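Local coordinates for genome polyprotein (Rhinovirus C, PDB 6KU7) that probably cleaves the viral polyprotein as its 3C cysteine protease, a chymotrypsin-like enzyme that is inhibited by rupintrivir, at residues His37-Val42 with Leu80-Gln85. Numbering follows the deposited sequence.
Sequences HDNCAV and LLWLDQ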
# COMPACT_ATOMS: atom_id res chain seq x y z
N HIS A 37 7.67 -7.17 -6.61
CA HIS A 37 8.49 -7.91 -7.55
C HIS A 37 9.02 -9.16 -6.87
O HIS A 37 9.25 -9.14 -5.66
CB HIS A 37 9.65 -7.06 -8.06
CG HIS A 37 10.68 -6.77 -7.02
ND1 HIS A 37 11.78 -7.57 -6.82
CD2 HIS A 37 10.78 -5.76 -6.12
CE1 HIS A 37 12.51 -7.07 -5.84
NE2 HIS A 37 11.93 -5.97 -5.40
N ASP A 38 9.23 -10.23 -7.62
CA ASP A 38 9.77 -11.43 -7.02
C ASP A 38 8.93 -11.82 -5.80
O ASP A 38 7.72 -11.97 -5.90
CB ASP A 38 11.25 -11.24 -6.68
CG ASP A 38 12.10 -10.97 -7.91
OD1 ASP A 38 12.34 -11.92 -8.68
OD2 ASP A 38 12.51 -9.82 -8.12
N ASN A 39 9.58 -11.98 -4.65
CA ASN A 39 8.91 -12.33 -3.41
C ASN A 39 8.80 -11.14 -2.45
O ASN A 39 8.59 -11.32 -1.25
CB ASN A 39 9.63 -13.50 -2.71
CG ASN A 39 11.01 -13.12 -2.20
OD1 ASN A 39 11.69 -12.27 -2.77
ND2 ASN A 39 11.43 -13.77 -1.12
N CYS A 40 8.95 -9.92 -2.96
CA CYS A 40 8.94 -8.73 -2.12
C CYS A 40 7.58 -8.05 -2.21
O CYS A 40 7.14 -7.67 -3.30
CB CYS A 40 10.04 -7.76 -2.52
SG CYS A 40 10.01 -6.23 -1.56
N ALA A 41 6.91 -7.89 -1.06
CA ALA A 41 5.61 -7.26 -0.97
C ALA A 41 5.63 -6.14 0.06
O ALA A 41 6.48 -6.09 0.96
CB ALA A 41 4.50 -8.24 -0.58
N VAL A 42 4.66 -5.26 -0.07
CA VAL A 42 4.55 -4.10 0.81
C VAL A 42 3.32 -4.28 1.69
O VAL A 42 2.28 -4.80 1.25
CB VAL A 42 4.52 -2.81 -0.03
CG1 VAL A 42 3.15 -2.55 -0.66
CG2 VAL A 42 4.96 -1.66 0.77
N LEU A 80 8.43 -3.49 4.03
CA LEU A 80 8.68 -4.47 2.97
C LEU A 80 8.78 -5.86 3.58
O LEU A 80 9.47 -6.06 4.58
CB LEU A 80 9.98 -4.19 2.22
CG LEU A 80 10.26 -2.81 1.63
CD1 LEU A 80 11.49 -2.82 0.72
CD2 LEU A 80 9.05 -2.35 0.87
N LEU A 81 8.09 -6.82 2.97
CA LEU A 81 8.16 -8.22 3.38
C LEU A 81 8.81 -9.04 2.27
O LEU A 81 8.44 -8.92 1.10
CB LEU A 81 6.79 -8.81 3.69
CG LEU A 81 5.89 -8.10 4.70
CD1 LEU A 81 4.55 -8.82 4.79
CD2 LEU A 81 6.57 -7.99 6.07
N TRP A 82 9.79 -9.87 2.64
CA TRP A 82 10.33 -10.88 1.75
C TRP A 82 9.79 -12.22 2.23
O TRP A 82 10.13 -12.68 3.32
CB TRP A 82 11.86 -10.87 1.73
CG TRP A 82 12.38 -9.53 1.42
CD1 TRP A 82 12.42 -8.45 2.27
CD2 TRP A 82 12.89 -9.08 0.18
NE1 TRP A 82 12.95 -7.37 1.62
CE2 TRP A 82 13.24 -7.73 0.33
CE3 TRP A 82 13.09 -9.69 -1.05
CZ2 TRP A 82 13.79 -6.98 -0.70
CZ3 TRP A 82 13.64 -8.95 -2.09
CH2 TRP A 82 13.98 -7.61 -1.91
N LEU A 83 8.92 -12.80 1.41
CA LEU A 83 8.11 -13.94 1.78
C LEU A 83 8.75 -15.23 1.28
O LEU A 83 9.39 -15.26 0.23
CB LEU A 83 6.71 -13.79 1.18
CG LEU A 83 6.01 -12.46 1.54
CD1 LEU A 83 4.75 -12.21 0.70
CD2 LEU A 83 5.68 -12.46 3.03
N ASP A 84 8.58 -16.30 2.06
CA ASP A 84 9.07 -17.61 1.64
C ASP A 84 7.99 -18.27 0.79
O ASP A 84 7.14 -19.03 1.27
CB ASP A 84 9.46 -18.46 2.84
CG ASP A 84 10.18 -19.74 2.44
OD1 ASP A 84 10.17 -20.69 3.24
OD2 ASP A 84 10.72 -19.78 1.32
N GLN A 85 8.02 -17.94 -0.50
CA GLN A 85 7.02 -18.40 -1.45
C GLN A 85 7.71 -18.69 -2.77
O GLN A 85 8.76 -18.13 -3.07
CB GLN A 85 5.90 -17.37 -1.65
CG GLN A 85 6.36 -16.18 -2.48
CD GLN A 85 5.37 -15.03 -2.50
OE1 GLN A 85 4.48 -14.93 -1.65
NE2 GLN A 85 5.53 -14.15 -3.47
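C40 lays its whole side chain against one face of the W82 indole: CB sits 3.8 Å from the centroid of the six-membered ring as a CH-pi contact, and SG lies 4.1 Å from the same centroid, also over the face. The pair belongs to neighbouring antiparallel strands, 40-44 and 78-83, of the six-stranded barrel that forms one half of the chymotrypsin-like fold of 3C proteases. C40 and W82 are a non-hydrogen-bonded pair whose side chains leave the same face of the sheet; with SG anti to the backbone N (chi1 177°), the sulfur runs along the indole toward CE2 and CZ2. V42 and L80 extend this face, CG2 of V42 meeting CD2 of L80. Between these two pairs, A41 and L81 exchange two nearly straight backbone bonds, A41 N to L81 O at 2.8 Å and L81 N to A41 O at 2.7 Å. The A41 methyl points to the other face, where it meets CD1 of L83 and, beyond the pair, M33 and F89. A type II' turn from H37 to C40 leads in from strand 29-37, and within it ND1 of H37 bonds in its ring plane to OD2 of D38. The H37 ring reaches the six-membered ring of W82 obliquely, the two ring planes 82° apart. N39 joins the end of the pairing twice: its O accepts L83 N at 3.1 Å, and its side-chain ND2 gives a hydrogen to L83 O at 2.9 Å. Held this way, the N39 amide plane stands 66° from the indole plane, with OD1 at the ring edge, 3.4 Å from CE3 of W82.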